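Long-range contact in BT_4661 (Bacteroides thetaiotaomicron, PDB 4AK2), which binds heparin and heparan sulphate as a SusE-like surface polysaccharide-binding protein, this chain being its ligand-binding domain: residues Val92-Thr97 against Gln109-His114. Sequence-based numbering, arbitrary orientation.
Sequences VMVTAT and QPVFFH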
ATOM      1  N   VAL A  92       3.090  -8.706   0.084  1.00 12.19           N
ATOM      2  CA  VAL A  92       3.674  -9.855  -0.566  1.00 12.51           C
ATOM      3  C   VAL A  92       3.307  -9.840  -2.047  1.00 12.59           C
ATOM      4  O   VAL A  92       2.277  -9.247  -2.434  1.00 14.40           O
ATOM      5  CB  VAL A  92       3.292 -11.220   0.074  1.00 14.00           C
ATOM      6  CG1 VAL A  92       3.592 -11.236   1.573  1.00 16.70           C
ATOM      7  CG2 VAL A  92       1.821 -11.519  -0.166  1.00 13.97           C
ATOM      8  N   MET A  93       4.072 -10.486  -2.901  1.00 13.54           N
ATOM      9  CA  MET A  93       3.678 -10.825  -4.257  1.00 13.61           C
ATOM     10  C   MET A  93       3.409 -12.325  -4.323  1.00 12.99           C
ATOM     11  O   MET A  93       4.293 -13.130  -3.973  1.00 14.18           O
ATOM     12  CB  MET A  93       4.762 -10.432  -5.268  1.00 15.41           C
ATOM     13  CG  MET A  93       4.928  -8.932  -5.454  1.00 17.30           C
ATOM     14  SD  MET A  93       3.477  -8.072  -6.173  1.00 17.86           S
ATOM     15  CE  MET A  93       3.389  -8.935  -7.727  1.00 19.79           C
ATOM     16  N   VAL A  94       2.182 -12.683  -4.743  1.00 13.12           N
ATOM     17  CA  VAL A  94       1.785 -14.072  -4.963  1.00 13.55           C
ATOM     18  C   VAL A  94       1.888 -14.412  -6.410  1.00 12.92           C
ATOM     19  O   VAL A  94       1.406 -13.615  -7.253  1.00 13.82           O
ATOM     20  CB  VAL A  94       0.390 -14.370  -4.428  1.00 12.67           C
ATOM     21  CG1 VAL A  94      -0.027 -15.789  -4.779  1.00 13.74           C
ATOM     22  CG2 VAL A  94       0.362 -14.116  -2.942  1.00 14.55           C
ATOM     23  N   THR A  95       2.568 -15.525  -6.711  1.00 13.97           N
ATOM     24  CA  THR A  95       2.581 -16.015  -8.100  1.00 14.17           C
ATOM     25  C   THR A  95       1.838 -17.330  -8.164  1.00 14.83           C
ATOM     26  O   THR A  95       2.084 -18.224  -7.338  1.00 17.08           O
ATOM     27  CB  THR A  95       4.030 -16.186  -8.602  1.00 16.65           C
ATOM     28  OG1 THR A  95       4.676 -14.916  -8.541  1.00 17.20           O
ATOM     29  CG2 THR A  95       4.083 -16.661 -10.040  1.00 18.34           C
ATOM     30  N   ALA A  96       0.890 -17.437  -9.083  1.00 15.71           N
ATOM     31  CA  ALA A  96       0.219 -18.700  -9.361  1.00 15.35           C
ATOM     32  C   ALA A  96       0.572 -19.176 -10.754  1.00 14.63           C
ATOM     33  O   ALA A  96       0.496 -18.389 -11.712  1.00 17.13           O
ATOM     34  CB  ALA A  96      -1.271 -18.511  -9.226  1.00 14.97           C
ATOM     35  N   THR A  97       0.945 -20.456 -10.873  1.00 16.18           N
ATOM     36  CA  THR A  97       1.333 -20.993 -12.158  1.00 16.71           C
ATOM     37  C   THR A  97       0.466 -22.185 -12.514  1.00 18.06           C
ATOM     38  O   THR A  97       0.282 -23.095 -11.695  1.00 18.78           O
ATOM     39  CB  THR A  97       2.823 -21.398 -12.153  1.00 21.60           C
ATOM     40  OG1 THR A  97       3.600 -20.241 -11.865  1.00 21.91           O
ATOM     41  CG2 THR A  97       3.274 -21.975 -13.533  1.00 21.39           C
ATOM     42  N   GLN A 109       0.403 -11.176  -8.471  1.00 12.83           N
ATOM     43  CA  GLN A 109      -0.433 -10.073  -7.923  1.00 12.75           C
ATOM     44  C   GLN A 109       0.002  -9.790  -6.491  1.00 11.04           C
ATOM     45  O   GLN A 109       0.428 -10.696  -5.797  1.00 12.57           O
ATOM     46  CB  GLN A 109      -1.898 -10.496  -7.844  1.00 12.64           C
ATOM     47  CG  GLN A 109      -2.525 -10.923  -9.181  1.00 13.31           C
ATOM     48  CD  GLN A 109      -3.947 -11.407  -9.086  1.00 12.70           C
ATOM     49  OE1 GLN A 109      -4.518 -11.866 -10.095  1.00 14.47           O
ATOM     50  NE2 GLN A 109      -4.545 -11.250  -7.923  1.00 12.43           N
ATOM     51  N   PRO A 110      -0.107  -8.541  -6.053  1.00 11.64           N
ATOM     52  CA  PRO A 110       0.174  -8.250  -4.642  1.00 11.61           C
ATOM     53  C   PRO A 110      -0.965  -8.674  -3.701  1.00 11.30           C
ATOM     54  O   PRO A 110      -2.180  -8.679  -4.108  1.00 12.77           O
ATOM     55  CB  PRO A 110       0.309  -6.725  -4.630  1.00 12.39           C
ATOM     56  CG  PRO A 110      -0.668  -6.293  -5.716  1.00 12.50           C
ATOM     57  CD  PRO A 110      -0.548  -7.341  -6.809  1.00 12.97           C
ATOM     58  N   VAL A 111      -0.635  -8.980  -2.454  1.00 11.22           N
ATOM     59  CA  VAL A 111      -1.551  -9.097  -1.345  1.00 11.44           C
ATOM     60  C   VAL A 111      -1.022  -8.228  -0.217  1.00 11.64           C
ATOM     61  O   VAL A 111       0.193  -8.302   0.091  1.00 13.14           O
ATOM     62  CB  VAL A 111      -1.793 -10.558  -0.897  1.00 12.40           C
ATOM     63  CG1 VAL A 111      -2.780 -10.628   0.276  1.00 12.77           C
ATOM     64  CG2 VAL A 111      -2.235 -11.408  -2.076  1.00 14.06           C
ATOM     65  N   PHE A 112      -1.861  -7.459   0.442  1.00 11.40           N
ATOM     66  CA  PHE A 112      -1.472  -6.506   1.435  1.00 11.14           C
ATOM     67  C   PHE A 112      -2.024  -6.853   2.801  1.00 11.02           C
ATOM     68  O   PHE A 112      -3.095  -7.479   2.924  1.00 12.11           O
ATOM     69  CB  PHE A 112      -1.965  -5.127   1.032  1.00 11.98           C
ATOM     70  CG  PHE A 112      -1.433  -4.637  -0.288  1.00 11.24           C
ATOM     71  CD1 PHE A 112      -2.117  -4.925  -1.472  1.00 11.66           C
ATOM     72  CD2 PHE A 112      -0.324  -3.793  -0.369  1.00 11.77           C
ATOM     73  CE1 PHE A 112      -1.681  -4.430  -2.682  1.00 12.05           C
ATOM     74  CE2 PHE A 112       0.129  -3.319  -1.594  1.00 12.57           C
ATOM     75  CZ  PHE A 112      -0.585  -3.593  -2.773  1.00 11.20           C
ATOM     76  N   PHE A 113      -1.290  -6.429   3.828  1.00 12.23           N
ATOM     77  CA  PHE A 113      -1.635  -6.670   5.227  1.00 12.41           C
ATOM     78  C   PHE A 113      -1.508  -5.433   6.057  1.00 12.04           C
ATOM     79  O   PHE A 113      -0.606  -4.643   5.831  1.00 13.14           O
ATOM     80  CB  PHE A 113      -0.737  -7.785   5.829  1.00 13.58           C
ATOM     81  CG  PHE A 113      -0.944  -9.102   5.181  1.00 12.55           C
ATOM     82  CD1 PHE A 113      -0.257  -9.431   4.004  1.00 13.70           C
ATOM     83  CD2 PHE A 113      -1.823 -10.033   5.729  1.00 14.60           C
ATOM     84  CE1 PHE A 113      -0.481 -10.668   3.348  1.00 14.36           C
ATOM     85  CE2 PHE A 113      -2.064 -11.267   5.091  1.00 16.02           C
ATOM     86  CZ  PHE A 113      -1.370 -11.601   3.912  1.00 14.40           C
ATOM     87  N   HIS A 114      -2.418  -5.263   7.015  1.00 12.11           N
ATOM     88  CA  HIS A 114      -2.315  -4.166   7.989  1.00 12.28           C
ATOM     89  C   HIS A 114      -2.468  -4.718   9.359  1.00 12.62           C
ATOM     90  O   HIS A 114      -3.475  -5.372   9.681  1.00 14.61           O
ATOM     91  CB  HIS A 114      -3.437  -3.126   7.774  1.00 11.89           C
ATOM     92  CG  HIS A 114      -3.408  -2.001   8.812  1.00 12.43           C
ATOM     93  ND1 HIS A 114      -4.473  -1.649   9.567  1.00 12.80           N
ATOM     94  CD2 HIS A 114      -2.352  -1.184   9.219  1.00 13.88           C
ATOM     95  CE1 HIS A 114      -4.136  -0.634  10.384  1.00 15.05           C
ATOM     96  NE2 HIS A 114      -2.834  -0.359  10.193  1.00 13.84           N
TER
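Val92 and Val111 grip each other through both backbone polar groups: Val92 N gives a bond to Val111 O (2.9 Å, 175° at the hydrogen), and Val111 N returns one to Val92 O. Their side chains lie alongside one another on the same face of the sheet, with Val92 CG2 3.8 Å from Val111 CB. Set between its own backbone N and carbonyl carbon, Val92 CG2 is the methyl that also meets the edge of the Phe113 ring, 4.3 Å from Phe113 CE1. Two residues along, Val94 and Gln109 repeat the paired bonding, Val94 N to Gln109 O and Gln109 N to Val94 O. These are successive hydrogen-bonded pairs of an antiparallel beta hairpin, strands 89-98 and 105-115, the central two of a four-stranded mixed sheet flanked by strands 56-63 and 27-30. On the valine face Val94 CG2 reaches Val111 CG2 at 3.9 Å, and Ile79 and Ile81 of strand 79-82 pack against this apolar patch. Gln109 shares that face, but its extended side chain sends NE2 to Phe10 O. Between the two pairs, the non-hydrogen-bonded pair Met93 and Pro110 turns its side chains to the opposite face, its CA atoms 4.4 Å apart. Bends at chi2 and chi3 (-65° and -60°) fold the Met93 chain back over the neighbouring strand, setting Met93 SD 3.6 Å from Pro110 N and CE against the Gln109 backbone.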